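Ps01740 (Pseudomonas sp. UW4, PDB 5UIF) is a tautomerase-superfamily homologue of cis-3-chloroacrylic acid dehalogenase that probably dehalogenates small haloacrylate-type acids. Local coordinates at residues 19-24 with 41-46. Residues are numbered along the deposited sequence; the frame is centred on the assembly and turned at random.
Sequences SLAESI and VLFKEL
Phe-43 and Val-41, two residues apart and on the same face of strand 40-46, meet Leu-20, Ala-21 and Ile-24 of helix 14-32, a compact example of how a helix is seated on a beta-sheet mainly through apolar side chains, with no hydrogen bond between the two segments. The benzyl group of Phe-43 reaches for the helix end-on. With CG anti to the carbonyl carbon and beside the backbone N (chi1 -70°), the ring is carried toward the helix and meets it with its far edge, CZ lying 3.9 Å from Leu-20 CB. The Leu-20 side chain runs across this edge at about a right angle, its CD1 4.2 Å from Phe-43 CE2, while the helix backbone comes close as well: Ala-21 N, also near the ring plane, is 4.2 Å from Phe-43 CZ. What the ring offers here is therefore its rim and not a face. Small Ala-21 fits between the two strand residues, with its CB 4.2 Å from Phe-43 CE1 and equally far from Val-41 CB. This is also where the backbones come nearest, the CA atoms of Ala-21 and Val-41 being 5.9 Å apart. One turn further along, Ile-24 CG2 meets Val-41 CG2 at 4.3 Å, and the same Val-41 methyl lies beside the carbonyl oxygen of Ala-21. Segments 19-24 and 41-46 run roughly antiparallel, 145° apart; beyond Phe-43 the strand makes no contact with 19-24, although Glu-45 still touches Arg-17 earlier in the helix. All five residues are buried within the beta-alpha-beta unit of strand 2-8, helix 14-32 and strand 40-46. Leu-20 also touches Val-86, Tyr-87 and Val-90 of helix 73-91, and Phe-43 touches Cys-5 of strand 2-8. Strand 40-46 is outermost in its own chain's sheet, but Val-41 and Leu-42 pair antiparallel with a strand of the second subunit, which carries the sheet across the trimer interface.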
loop_
_atom_site.group_PDB
_atom_site.type_symbol
_atom_site.label_atom_id
_atom_site.label_comp_id
_atom_site.label_asym_id
_atom_site.label_seq_id
_atom_site.Cartn_x
_atom_site.Cartn_y
_atom_site.Cartn_z
ATOM N N SER A 19 -12.731 9.932 -14.971
ATOM C CA SER A 19 -11.794 10.434 -15.971
ATOM C C SER A 19 -10.391 9.882 -15.751
ATOM O O SER A 19 -9.744 9.420 -16.691
ATOM C CB SER A 19 -11.761 11.963 -15.950
ATOM O OG SER A 19 -13.036 12.507 -16.245
ATOM N N LEU A 20 -9.928 9.929 -14.506
ATOM C CA LEU A 20 -8.588 9.465 -14.167
ATOM C C LEU A 20 -8.437 7.961 -14.376
ATOM O O LEU A 20 -7.388 7.495 -14.817
ATOM C CB LEU A 20 -8.247 9.832 -12.720
ATOM C CG LEU A 20 -8.019 11.320 -12.447
ATOM C CD1 LEU A 20 -7.908 11.587 -10.953
ATOM C CD2 LEU A 20 -6.779 11.815 -13.177
ATOM N N ALA A 21 -9.488 7.208 -14.063
ATOM C CA ALA A 21 -9.466 5.760 -14.239
ATOM C C ALA A 21 -9.373 5.389 -15.717
ATOM O O ALA A 21 -8.624 4.487 -16.093
ATOM C CB ALA A 21 -10.698 5.130 -13.613
ATOM N N GLU A 22 -10.140 6.089 -16.547
ATOM C CA GLU A 22 -10.110 5.869 -17.988
ATOM C C GLU A 22 -8.771 6.294 -18.579
ATOM O O GLU A 22 -8.239 5.638 -19.474
ATOM C CB GLU A 22 -11.248 6.627 -18.675
ATOM C CG GLU A 22 -12.636 6.073 -18.400
ATOM C CD GLU A 22 -13.728 6.882 -19.073
ATOM O OE1 GLU A 22 -13.532 8.100 -19.268
ATOM O OE2 GLU A 22 -14.781 6.301 -19.410
ATOM N N SER A 23 -8.232 7.398 -18.068
ATOM C CA SER A 23 -6.970 7.937 -18.558
ATOM C C SER A 23 -5.802 7.015 -18.227
ATOM O O SER A 23 -5.008 6.673 -19.103
ATOM C CB SER A 23 -6.722 9.330 -17.977
ATOM O OG SER A 23 -5.478 9.849 -18.416
ATOM N N ILE A 24 -5.704 6.615 -16.961
ATOM C CA ILE A 24 -4.639 5.725 -16.509
ATOM C C ILE A 24 -4.667 4.399 -17.265
ATOM O O ILE A 24 -3.626 3.889 -17.683
ATOM C CB ILE A 24 -4.739 5.453 -14.992
ATOM C CG1 ILE A 24 -4.394 6.717 -14.201
ATOM C CG2 ILE A 24 -3.813 4.317 -14.580
ATOM C CD1 ILE A 24 -4.568 6.567 -12.706
ATOM N N VAL A 41 -8.033 0.177 -11.145
ATOM C CA VAL A 41 -7.732 1.472 -10.544
ATOM C C VAL A 41 -8.552 1.691 -9.276
ATOM O O VAL A 41 -9.780 1.607 -9.298
ATOM C CB VAL A 41 -8.000 2.630 -11.525
ATOM C CG1 VAL A 41 -7.625 3.962 -10.890
ATOM C CG2 VAL A 41 -7.230 2.420 -12.820
ATOM N N LEU A 42 -7.865 1.971 -8.173
ATOM C CA LEU A 42 -8.527 2.173 -6.889
ATOM C C LEU A 42 -8.336 3.599 -6.380
ATOM O O LEU A 42 -7.297 4.216 -6.610
ATOM C CB LEU A 42 -7.998 1.179 -5.854
ATOM C CG LEU A 42 -7.842 -0.275 -6.303
ATOM C CD1 LEU A 42 -7.282 -1.119 -5.169
ATOM C CD2 LEU A 42 -9.164 -0.842 -6.801
ATOM N N PHE A 43 -9.345 4.116 -5.686
ATOM C CA PHE A 43 -9.273 5.456 -5.116
ATOM C C PHE A 43 -9.506 5.432 -3.610
ATOM O O PHE A 43 -10.531 4.942 -3.136
ATOM C CB PHE A 43 -10.285 6.384 -5.790
ATOM C CG PHE A 43 -9.942 6.724 -7.211
ATOM C CD1 PHE A 43 -10.411 5.945 -8.256
ATOM C CD2 PHE A 43 -9.151 7.822 -7.503
ATOM C CE1 PHE A 43 -10.095 6.255 -9.565
ATOM C CE2 PHE A 43 -8.832 8.138 -8.809
ATOM C CZ PHE A 43 -9.305 7.354 -9.842
ATOM N N LYS A 44 -8.545 5.965 -2.865
ATOM C CA LYS A 44 -8.637 6.028 -1.413
ATOM C C LYS A 44 -8.467 7.460 -0.922
ATOM O O LYS A 44 -7.606 8.194 -1.410
ATOM C CB LYS A 44 -7.587 5.120 -0.770
ATOM C CG LYS A 44 -7.912 3.640 -0.875
ATOM C CD LYS A 44 -6.669 2.781 -0.722
ATOM C CE LYS A 44 -5.726 2.973 -1.899
ATOM N NZ LYS A 44 -4.455 2.221 -1.721
ATOM N N GLU A 45 -9.292 7.856 0.040
ATOM C CA GLU A 45 -9.227 9.206 0.587
ATOM C C GLU A 45 -8.637 9.225 1.992
ATOM O O GLU A 45 -8.860 8.311 2.786
ATOM C CB GLU A 45 -10.615 9.850 0.600
ATOM C CG GLU A 45 -11.124 10.251 -0.773
ATOM C CD GLU A 45 -12.398 11.068 -0.705
ATOM O OE1 GLU A 45 -13.081 11.022 0.339
ATOM O OE2 GLU A 45 -12.715 11.762 -1.695
ATOM N N LEU A 46 -7.880 10.276 2.285
ATOM C CA LEU A 46 -7.293 10.461 3.605
ATOM C C LEU A 46 -8.089 11.487 4.399
ATOM O O LEU A 46 -8.574 12.473 3.843
ATOM C CB LEU A 46 -5.833 10.905 3.487
ATOM C CG LEU A 46 -4.887 9.954 2.751
ATOM C CD1 LEU A 46 -3.559 10.636 2.467
ATOM C CD2 LEU A 46 -4.676 8.686 3.558
#